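Local coordinates for protein branched-chain amino acid aminotransferase (Thermoproteus uzoniensis 768-20, PDB 6THQ) that probably transfers the amino group of leucine, isoleucine and valine to 2-oxoglutarate, using pyridoxal 5'-phosphate as cofactor, at residues V142-V147 with T265-I270; N201-R206 with F256-A261. All coordinates share one frame; numbering follows the deposited sequence.

Contact 1: V142-V147 with T265-I270; sequences VRAAVV and TPIIEI
Val-142 and Ala-144 bind the 265-270 strand through their backbones, and three hydrogen bonds establish a parallel pairing. Val-142 N donates to Pro-266 O at 2.9 Å, Ile-268 N returns a bond to Val-142 O, and Ala-144 N reaches Glu-269 O at 2.8 Å. The register slips by one residue: Val-142 pairs with Ile-267 but Arg-143 with Glu-269, so Ile-268 is the extra residue of a beta bulge. Its psi of -4° is far from extended, consistent with its place in the bulge.

On one face the side chains of Arg-143 and Glu-269 run alongside each other in the same direction, Arg-143 CG resting 3.8 Å from Glu-269 CB. Arg-143 NE and Glu-269 OE1 form a long salt bridge of 3.7 Å, with the guanidinium and carboxylate planes 84° apart; Gly-181 O also accepts a bond from Arg-143 NH1.

The other face carries Val-142, Ala-144, Ile-267 and Ile-270, with Ala-144 CB 4.2 Å from Ile-267 CG2. Val-142 CG1 also meets Thr-265 CG2 at 3.8 Å, the side chains crossing nearly perpendicularly. Ile-270 CG1 is anti to the backbone N, and the turn of chi2 to 91° carries CD1 to Val-146 CG2 at 3.7 Å.

Strand 142-146 is held between parallel neighbours 265-270 and 184-188 in the mixed sheet, while Leu-249 and Tyr-250 of helix 246-250 pack on Ile-270.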
ATOM      1  N   VAL A 142      -1.900 -18.636 -21.099  1.00 41.91           N
ATOM      2  CA  VAL A 142      -1.377 -18.834 -19.775  1.00 38.55           C
ATOM      3  C   VAL A 142      -2.311 -19.749 -19.005  1.00 36.91           C
ATOM      4  O   VAL A 142      -3.448 -19.961 -19.395  1.00 38.40           O
ATOM      5  CB  VAL A 142      -1.143 -17.476 -19.052  1.00 43.95           C
ATOM      6  CG1 VAL A 142      -0.017 -16.680 -19.708  1.00 35.29           C
ATOM      7  CG2 VAL A 142      -2.423 -16.665 -18.964  1.00 43.30           C
ATOM      8  N   ARG A 143      -1.771 -20.367 -17.962  1.00 42.88           N
ATOM      9  CA  ARG A 143      -2.560 -21.137 -16.973  1.00 41.85           C
ATOM     10  C   ARG A 143      -2.805 -20.224 -15.734  1.00 44.22           C
ATOM     11  O   ARG A 143      -1.884 -19.521 -15.228  1.00 50.39           O
ATOM     12  CB  ARG A 143      -1.811 -22.415 -16.646  1.00 43.29           C
ATOM     13  CG  ARG A 143      -1.547 -23.324 -17.888  1.00 52.42           C
ATOM     14  CD  ARG A 143      -0.339 -24.259 -17.744  1.00 51.10           C
ATOM     15  NE  ARG A 143      -0.608 -24.951 -16.509  1.00 73.05           N
ATOM     16  CZ  ARG A 143       0.175 -24.956 -15.428  1.00 69.50           C
ATOM     17  NH1 ARG A 143       1.373 -24.381 -15.454  1.00 54.68           N
ATOM     18  NH2 ARG A 143      -0.264 -25.576 -14.337  1.00 69.17           N
ATOM     19  N   ALA A 144      -4.055 -20.182 -15.302  1.00 41.15           N
ATOM     20  CA  ALA A 144      -4.459 -19.249 -14.274  1.00 34.73           C
ATOM     21  C   ALA A 144      -5.104 -20.028 -13.148  1.00 36.83           C
ATOM     22  O   ALA A 144      -5.663 -21.131 -13.366  1.00 41.89           O
ATOM     23  CB  ALA A 144      -5.409 -18.186 -14.852  1.00 30.98           C
ATOM     24  N   ALA A 145      -5.006 -19.474 -11.925  1.00 36.01           N
ATOM     25  CA  ALA A 145      -5.671 -20.086 -10.757  1.00 38.83           C
ATOM     26  C   ALA A 145      -6.472 -19.022 -10.058  1.00 37.64           C
ATOM     27  O   ALA A 145      -6.035 -17.861  -9.945  1.00 34.81           O
ATOM     28  CB  ALA A 145      -4.670 -20.753  -9.806  1.00 34.67           C
ATOM     29  N   VAL A 146      -7.683 -19.376  -9.659  1.00 32.34           N
ATOM     30  CA  VAL A 146      -8.432 -18.483  -8.761  1.00 33.94           C
ATOM     31  C   VAL A 146      -7.695 -18.592  -7.407  1.00 35.65           C
ATOM     32  O   VAL A 146      -7.496 -19.684  -6.934  1.00 31.39           O
ATOM     33  CB  VAL A 146      -9.882 -18.918  -8.623  1.00 32.19           C
ATOM     34  CG1 VAL A 146     -10.586 -17.945  -7.682  1.00 31.36           C
ATOM     35  CG2 VAL A 146     -10.551 -18.977 -10.030  1.00 28.54           C
ATOM     36  N   VAL A 147      -7.252 -17.467  -6.824  1.00 31.62           N
ATOM     37  CA  VAL A 147      -6.476 -17.454  -5.610  1.00 30.16           C
ATOM     38  C   VAL A 147      -7.320 -17.292  -4.363  1.00 32.45           C
ATOM     39  O   VAL A 147      -8.490 -16.938  -4.454  1.00 32.20           O
ATOM     40  CB  VAL A 147      -5.349 -16.391  -5.642  1.00 33.77           C
ATOM     41  CG1 VAL A 147      -4.309 -16.783  -6.693  1.00 36.81           C
ATOM     42  CG2 VAL A 147      -5.854 -15.000  -5.896  1.00 29.04           C
ATOM     43  N   THR A 265      -3.793 -11.673 -23.981  1.00 38.93           N
ATOM     44  CA  THR A 265      -3.264 -12.981 -23.732  1.00 33.31           C
ATOM     45  C   THR A 265      -4.365 -13.989 -23.431  1.00 35.75           C
ATOM     46  O   THR A 265      -5.151 -13.834 -22.482  1.00 34.09           O
ATOM     47  CB  THR A 265      -2.310 -12.931 -22.502  1.00 36.20           C
ATOM     48  OG1 THR A 265      -1.310 -11.911 -22.678  1.00 37.63           O
ATOM     49  CG2 THR A 265      -1.620 -14.315 -22.272  1.00 35.35           C
ATOM     50  N   PRO A 266      -4.393 -15.063 -24.196  1.00 33.33           N
ATOM     51  CA  PRO A 266      -5.397 -16.102 -23.915  1.00 35.81           C
ATOM     52  C   PRO A 266      -5.135 -16.825 -22.603  1.00 36.77           C
ATOM     53  O   PRO A 266      -4.007 -16.943 -22.158  1.00 39.32           O
ATOM     54  CB  PRO A 266      -5.235 -17.111 -25.087  1.00 34.48           C
ATOM     55  CG  PRO A 266      -4.117 -16.607 -25.973  1.00 26.37           C
ATOM     56  CD  PRO A 266      -3.585 -15.309 -25.409  1.00 32.47           C
ATOM     57  N   ILE A 267      -6.212 -17.304 -22.012  1.00 39.04           N
ATOM     58  CA  ILE A 267      -6.169 -18.134 -20.845  1.00 35.57           C
ATOM     59  C   ILE A 267      -6.553 -19.538 -21.311  1.00 39.76           C
ATOM     60  O   ILE A 267      -7.690 -19.763 -21.669  1.00 40.03           O
ATOM     61  CB  ILE A 267      -7.169 -17.649 -19.771  1.00 33.52           C
ATOM     62  CG1 ILE A 267      -6.768 -16.272 -19.259  1.00 32.78           C
ATOM     63  CG2 ILE A 267      -7.220 -18.626 -18.586  1.00 31.53           C
ATOM     64  CD1 ILE A 267      -7.830 -15.561 -18.428  1.00 32.14           C
ATOM     65  N   ILE A 268      -5.601 -20.469 -21.301  1.00 38.18           N
ATOM     66  CA  ILE A 268      -5.884 -21.805 -21.809  1.00 42.67           C
ATOM     67  C   ILE A 268      -6.171 -22.823 -20.722  1.00 42.36           C
ATOM     68  O   ILE A 268      -6.551 -23.968 -21.007  1.00 37.83           O
ATOM     69  CB  ILE A 268      -4.778 -22.336 -22.746  1.00 40.46           C
ATOM     70  CG1 ILE A 268      -3.432 -22.313 -22.049  1.00 40.15           C
ATOM     71  CG2 ILE A 268      -4.818 -21.536 -24.042  1.00 38.14           C
ATOM     72  CD1 ILE A 268      -2.257 -22.751 -22.929  1.00 40.92           C
ATOM     73  N   GLU A 269      -6.040 -22.380 -19.470  1.00 40.44           N
ATOM     74  CA  GLU A 269      -6.373 -23.234 -18.341  1.00 40.26           C
ATOM     75  C   GLU A 269      -6.746 -22.411 -17.125  1.00 41.37           C
ATOM     76  O   GLU A 269      -6.063 -21.434 -16.786  1.00 36.28           O
ATOM     77  CB  GLU A 269      -5.225 -24.180 -18.033  1.00 39.91           C
ATOM     78  CG  GLU A 269      -5.682 -25.418 -17.303  1.00 45.91           C
ATOM     79  CD  GLU A 269      -4.554 -26.083 -16.556  1.00 52.54           C
ATOM     80  OE1 GLU A 269      -4.061 -25.673 -15.455  1.00 72.65           O
ATOM     81  OE2 GLU A 269      -4.055 -27.011 -17.165  1.00 56.95           O
ATOM     82  N   ILE A 270      -7.843 -22.803 -16.474  1.00 36.93           N
ATOM     83  CA  ILE A 270      -8.227 -22.195 -15.233  1.00 37.99           C
ATOM     84  C   ILE A 270      -8.560 -23.267 -14.209  1.00 39.10           C
ATOM     85  O   ILE A 270      -9.469 -24.099 -14.384  1.00 30.97           O
ATOM     86  CB  ILE A 270      -9.316 -21.093 -15.407  1.00 48.79           C
ATOM     87  CG1 ILE A 270     -10.013 -20.829 -14.101  1.00 45.71           C
ATOM     88  CG2 ILE A 270     -10.360 -21.428 -16.450  1.00 50.49           C
ATOM     89  CD1 ILE A 270      -9.281 -19.729 -13.394  1.00 51.49           C
TER

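Contact 2: N201-R206 with F256-A261; sequences NIFIVR and FFVGTA. With PY5 (2-[O-phosphonopyridoxyl]-amino-pentanoic acid), chain E; PLP (pyridoxal-5'-phosphate), chain D.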
ATOM      1  N   ASN A 201      -7.111  -6.930 -16.710  1.00 36.59           N
ATOM      2  CA  ASN A 201      -8.542  -7.076 -16.708  1.00 31.56           C
ATOM      3  C   ASN A 201      -8.862  -8.357 -17.375  1.00 30.86           C
ATOM      4  O   ASN A 201      -7.998  -8.984 -18.033  1.00 28.04           O
ATOM      5  CB  ASN A 201      -9.160  -5.903 -17.443  1.00 30.81           C
ATOM      6  CG  ASN A 201      -9.153  -4.635 -16.604  1.00 30.39           C
ATOM      7  OD1 ASN A 201      -8.542  -3.658 -16.986  1.00 34.05           O
ATOM      8  ND2 ASN A 201      -9.836  -4.649 -15.475  1.00 30.28           N
ATOM      9  N   ILE A 202     -10.072  -8.850 -17.178  1.00 33.79           N
ATOM     10  CA  ILE A 202     -10.346 -10.170 -17.743  1.00 33.24           C
ATOM     11  C   ILE A 202     -11.586 -10.161 -18.660  1.00 38.50           C
ATOM     12  O   ILE A 202     -12.527  -9.435 -18.400  1.00 33.30           O
ATOM     13  CB  ILE A 202     -10.425 -11.225 -16.633  1.00 39.77           C
ATOM     14  CG1 ILE A 202     -10.461 -12.574 -17.273  1.00 45.25           C
ATOM     15  CG2 ILE A 202     -11.679 -11.041 -15.796  1.00 42.64           C
ATOM     16  CD1 ILE A 202     -10.980 -13.635 -16.392  1.00 54.46           C
ATOM     17  N   PHE A 203     -11.547 -10.942 -19.751  1.00 35.59           N
ATOM     18  CA  PHE A 203     -12.688 -11.129 -20.629  1.00 33.95           C
ATOM     19  C   PHE A 203     -13.013 -12.593 -20.793  1.00 35.05           C
ATOM     20  O   PHE A 203     -12.110 -13.459 -20.793  1.00 35.71           O
ATOM     21  CB  PHE A 203     -12.396 -10.604 -22.021  1.00 24.14           C
ATOM     22  CG  PHE A 203     -12.530  -9.131 -22.153  1.00 28.70           C
ATOM     23  CD1 PHE A 203     -11.496  -8.290 -21.750  1.00 31.10           C
ATOM     24  CD2 PHE A 203     -13.664  -8.560 -22.769  1.00 30.26           C
ATOM     25  CE1 PHE A 203     -11.565  -6.918 -21.893  1.00 32.67           C
ATOM     26  CE2 PHE A 203     -13.760  -7.179 -22.925  1.00 31.56           C
ATOM     27  CZ  PHE A 203     -12.709  -6.350 -22.475  1.00 32.42           C
ATOM     28  N   ILE A 204     -14.289 -12.902 -20.936  1.00 30.83           N
ATOM     29  CA  ILE A 204     -14.620 -14.245 -21.368  1.00 32.50           C
ATOM     30  C   ILE A 204     -15.582 -14.118 -22.555  1.00 36.79           C
ATOM     31  O   ILE A 204     -16.187 -13.047 -22.797  1.00 32.92           O
ATOM     32  CB  ILE A 204     -15.316 -15.080 -20.278  1.00 32.77           C
ATOM     33  CG1 ILE A 204     -16.704 -14.542 -19.989  1.00 32.14           C
ATOM     34  CG2 ILE A 204     -14.436 -15.248 -19.015  1.00 29.90           C
ATOM     35  CD1 ILE A 204     -17.458 -15.444 -19.032  1.00 34.86           C
ATOM     36  N   VAL A 205     -15.728 -15.224 -23.283  1.00 39.46           N
ATOM     37  CA  VAL A 205     -16.695 -15.330 -24.365  1.00 35.82           C
ATOM     38  C   VAL A 205     -17.604 -16.500 -24.048  1.00 39.96           C
ATOM     39  O   VAL A 205     -17.148 -17.615 -23.803  1.00 41.57           O
ATOM     40  CB  VAL A 205     -16.034 -15.568 -25.701  1.00 35.61           C
ATOM     41  CG1 VAL A 205     -17.108 -15.829 -26.773  1.00 34.77           C
ATOM     42  CG2 VAL A 205     -15.210 -14.360 -26.075  1.00 35.69           C
ATOM     43  N   ARG A 206     -18.900 -16.231 -24.008  1.00 44.19           N
ATOM     44  CA  ARG A 206     -19.880 -17.273 -23.686  1.00 47.60           C
ATOM     45  C   ARG A 206     -21.022 -17.163 -24.752  1.00 50.88           C
ATOM     46  O   ARG A 206     -21.683 -16.101 -24.874  1.00 41.38           O
ATOM     47  CB  ARG A 206     -20.312 -17.141 -22.188  1.00 52.59           C
ATOM     48  CG  ARG A 206     -21.744 -17.381 -21.686  1.00 66.41           C
ATOM     49  CD  ARG A 206     -21.846 -17.520 -20.116  1.00 79.21           C
ATOM     50  NE  ARG A 206     -22.785 -18.606 -19.736  1.00 81.67           N
ATOM     51  CZ  ARG A 206     -22.482 -19.926 -19.774  1.00 96.47           C
ATOM     52  NH1 ARG A 206     -21.256 -20.364 -20.087  1.00100.68           N
ATOM     53  NH2 ARG A 206     -23.396 -20.839 -19.498  1.00 83.08           N
ATOM     54  N   PHE A 256      -9.619 -14.450 -21.774  1.00 30.74           N
ATOM     55  CA  PHE A 256      -8.320 -13.876 -21.983  1.00 29.54           C
ATOM     56  C   PHE A 256      -8.099 -12.702 -21.049  1.00 33.45           C
ATOM     57  O   PHE A 256      -9.070 -12.114 -20.545  1.00 31.42           O
ATOM     58  CB  PHE A 256      -8.119 -13.459 -23.442  1.00 29.55           C
ATOM     59  CG  PHE A 256      -9.149 -12.477 -24.001  1.00 29.99           C
ATOM     60  CD1 PHE A 256     -10.323 -12.943 -24.596  1.00 32.34           C
ATOM     61  CD2 PHE A 256      -8.900 -11.092 -24.041  1.00 31.37           C
ATOM     62  CE1 PHE A 256     -11.246 -12.065 -25.147  1.00 32.18           C
ATOM     63  CE2 PHE A 256      -9.790 -10.200 -24.611  1.00 30.33           C
ATOM     64  CZ  PHE A 256     -10.980 -10.675 -25.157  1.00 32.21           C
ATOM     65  N   PHE A 257      -6.826 -12.388 -20.811  1.00 29.82           N
ATOM     66  CA  PHE A 257      -6.451 -11.271 -19.993  1.00 29.69           C
ATOM     67  C   PHE A 257      -6.051 -10.139 -20.899  1.00 33.12           C
ATOM     68  O   PHE A 257      -5.589 -10.398 -22.011  1.00 34.80           O
ATOM     69  CB  PHE A 257      -5.182 -11.618 -19.243  1.00 28.98           C
ATOM     70  CG  PHE A 257      -5.357 -12.493 -18.056  1.00 31.71           C
ATOM     71  CD1 PHE A 257      -6.103 -12.083 -16.964  1.00 28.75           C
ATOM     72  CD2 PHE A 257      -4.668 -13.692 -17.975  1.00 33.98           C
ATOM     73  CE1 PHE A 257      -6.205 -12.882 -15.838  1.00 28.53           C
ATOM     74  CE2 PHE A 257      -4.751 -14.483 -16.845  1.00 30.37           C
ATOM     75  CZ  PHE A 257      -5.551 -14.069 -15.771  1.00 33.58           C
ATOM     76  N   VAL A 258      -6.192  -8.898 -20.428  1.00 30.82           N
ATOM     77  CA  VAL A 258      -5.753  -7.728 -21.157  1.00 32.89           C
ATOM     78  C   VAL A 258      -5.123  -6.738 -20.202  1.00 35.74           C
ATOM     79  O   VAL A 258      -5.485  -6.660 -19.018  1.00 36.69           O
ATOM     80  CB  VAL A 258      -6.910  -7.003 -21.927  1.00 35.31           C
ATOM     81  CG1 VAL A 258      -7.730  -7.984 -22.755  1.00 28.13           C
ATOM     82  CG2 VAL A 258      -7.804  -6.208 -20.951  1.00 30.27           C
ATOM     83  N   GLY A 259      -4.175  -5.976 -20.716  1.00 39.59           N
ATOM     84  CA  GLY A 259      -3.494  -4.982 -19.910  1.00 39.38           C
ATOM     85  C   GLY A 259      -2.329  -4.395 -20.668  1.00 37.32           C
ATOM     86  O   GLY A 259      -1.918  -4.970 -21.670  1.00 36.53           O
ATOM     87  N   THR A 260      -1.816  -3.254 -20.203  1.00 35.92           N
ATOM     88  CA  THR A 260      -0.732  -2.638 -20.886  1.00 36.56           C
ATOM     89  C   THR A 260       0.458  -3.603 -21.077  1.00 41.12           C
ATOM     90  O   THR A 260       0.910  -3.887 -22.214  1.00 38.11           O
ATOM     91  CB  THR A 260      -0.336  -1.333 -20.248  1.00 38.00           C
ATOM     92  OG1 THR A 260      -1.469  -0.460 -20.339  1.00 35.89           O
ATOM     93  CG2 THR A 260       0.839  -0.702 -21.052  1.00 35.44           C
ATOM     94  N   ALA A 261       0.963  -4.123 -19.977  1.00 39.54           N
ATOM     95  CA  ALA A 261       2.053  -5.089 -20.003  1.00 36.64           C
ATOM     96  C   ALA A 261       1.602  -6.380 -20.640  1.00 44.94           C
ATOM     97  O   ALA A 261       2.343  -6.955 -21.458  1.00 47.25           O
ATOM     98  CB  ALA A 261       2.527  -5.394 -18.571  1.00 33.32           C
TER
HETATM   99  N1  PY5 E 302      -5.858  -4.636 -13.384  0.50 31.76           N
HETATM  100  C2  PY5 E 302      -4.711  -4.527 -12.663  0.50 34.14           C
HETATM  101  C2A PY5 E 302      -4.691  -5.015 -11.239  0.50 28.74           C
HETATM  102  C3  PY5 E 302      -3.468  -4.016 -13.340  0.50 34.76           C
HETATM  103  O3  PY5 E 302      -2.261  -3.928 -12.689  0.50 33.53           O
HETATM  104  C4  PY5 E 302      -3.584  -3.598 -14.781  0.50 35.57           C
HETATM  105  C4A PY5 E 302      -2.388  -3.068 -15.567  0.50 34.35           C
HETATM  106  C5  PY5 E 302      -4.919  -3.741 -15.417  0.50 33.38           C
HETATM  107  C6  PY5 E 302      -5.976  -4.244 -14.665  0.50 31.20           C
HETATM  108  C5A PY5 E 302      -5.096  -3.323 -16.875  0.50 33.03           C
HETATM  109  O4P PY5 E 302      -4.778  -1.928 -16.994  0.50 30.77           O
HETATM  110  P   PY5 E 302      -4.348  -1.210 -18.371  0.50 33.34           P
HETATM  111  O1P PY5 E 302      -2.865  -1.460 -18.469  0.50 33.94           O
HETATM  112  O2P PY5 E 302      -5.056  -1.987 -19.441  0.50 30.49           O
HETATM  113  O3P PY5 E 302      -4.788   0.232 -18.161  0.50 32.35           O
HETATM  114  N   PY5 E 302      -1.522  -2.503 -14.563  0.50 44.61           N
HETATM  115  CA  PY5 E 302      -0.132  -2.883 -14.590  0.50 43.48           C
HETATM  116  C   PY5 E 302       0.249  -2.604 -16.035  0.50 35.36           C
HETATM  117  O   PY5 E 302       0.753  -1.485 -16.027  0.50 32.41           O
HETATM  118  CB  PY5 E 302       0.189  -4.227 -13.873  0.50 43.08           C
HETATM  119  CG  PY5 E 302       1.235  -4.025 -12.768  0.50 42.03           C
HETATM  120  CD  PY5 E 302       2.612  -4.257 -13.396  0.50 42.89           C
HETATM  121  OXT PY5 E 302       0.045  -3.294 -17.089  0.50 28.27           O
HETATM  122  N1  PLP D 301      -5.471  -4.074 -13.407  0.50 36.74           N
HETATM  123  C2  PLP D 301      -4.470  -3.668 -12.597  0.50 34.88           C
HETATM  124  C2A PLP D 301      -4.560  -4.115 -11.177  0.50 37.05           C
HETATM  125  C3  PLP D 301      -3.315  -2.891 -13.150  0.50 39.34           C
HETATM  126  O3  PLP D 301      -2.246  -2.465 -12.406  0.50 39.87           O
HETATM  127  C4  PLP D 301      -3.353  -2.550 -14.604  0.50 38.62           C
HETATM  128  C4A PLP D 301      -2.226  -1.733 -15.222  0.50 41.33           C
HETATM  129  C5  PLP D 301      -4.541  -3.053 -15.358  0.50 38.14           C
HETATM  130  C6  PLP D 301      -5.529  -3.792 -14.709  0.50 34.56           C
HETATM  131  C5A PLP D 301      -4.712  -2.807 -16.841  0.50 38.04           C
HETATM  132  O4P PLP D 301      -4.925  -1.435 -17.076  0.50 37.42           O
HETATM  133  P   PLP D 301      -4.340  -0.844 -18.440  0.50 40.21           P
HETATM  134  O1P PLP D 301      -2.888  -1.245 -18.336  0.50 41.37           O
HETATM  135  O2P PLP D 301      -5.064  -1.575 -19.530  0.50 37.25           O
HETATM  136  O3P PLP D 301      -4.670   0.621 -18.307  0.50 38.65           O
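Phe-203 CB sits over one face of the Phe-256 ring, 3.6 Å from its centroid and 18° off the normal, which meets the geometry of a CH-pi contact. The two rings are almost parallel, with planes 2° apart, but slid so far that they barely overlap. Phe-256 reaches this position because its CG lies between the backbone N and carbonyl carbon (chi1 57°), bringing the ring back toward the partner strand. Val-258 extends the same face: its CG1 lies 3.9 Å from Phe-203 CD1, and its CG2 packs against Asn-201 CB.

Four backbone bonds fix this register. Asn-201 and Val-258 exchange N-H and C=O in both directions, as do Phe-203 and Phe-256, making two antiparallel hydrogen-bonded pairs around the non-hydrogen-bonded pair Ile-202 and Phe-257. The bond from Phe-203 N to Phe-256 O is nearly straight. On the face of Ile-202 and Phe-257, the edge of the Phe-257 ring comes up to backbone Asn-201 O, which lies in the ring plane.

In this class-IV aminotransferase, the strand 254-259 leads directly into the cofactor site. In either of two overlapping, alternative occupants, Thr-260 N donates to O1P, at 2.9 Å for pyridoxal phosphate and 2.7 Å for the pentanoic acid adduct, and its OG1 also lies close to that oxygen. Ala-261 N reaches the adduct's carboxylate oxygen OXT at 3.1 Å. Asn-201 OD1 lies 3.5 Å from adduct C5A, while Leu-220 O accepts a bond from Asn-201 ND2 and steadies the amide.

Farther out, Arg-47 hydrogen-bonds to the carbonyl oxygens of Thr-260 and Ala-261. Thr-224, itself hydrogen-bonded to the cofactor, touches Val-258 and Thr-260 from helix 223-234, and Thr-281 and Ile-284 of helix 279-292 pack on Phe-256.

How the contacts relate
Both contacts belong to one mixed sheet; contact 2 is wholly buried and contact 1 mostly so, and contact 2 lies deeper, its centre about 11 Å from the chain centre against about 18 Å for contact 1. All six touching residues of contact 2 are buried, whereas contact 1 includes partly exposed positions and its charged pair. Parallel pairing with a bulge in contact 1 contrasts with regular antiparallel pairing and aromatic packing in contact 2, which also ends at the cofactor. Strands 254-259 and 265-270 are sequential neighbours and join the two: Thr-265 O lies 2.8 Å from Phe-257 N, a probable hydrogen bond, and Ile-267 CG1 packs on Phe-257 CD2.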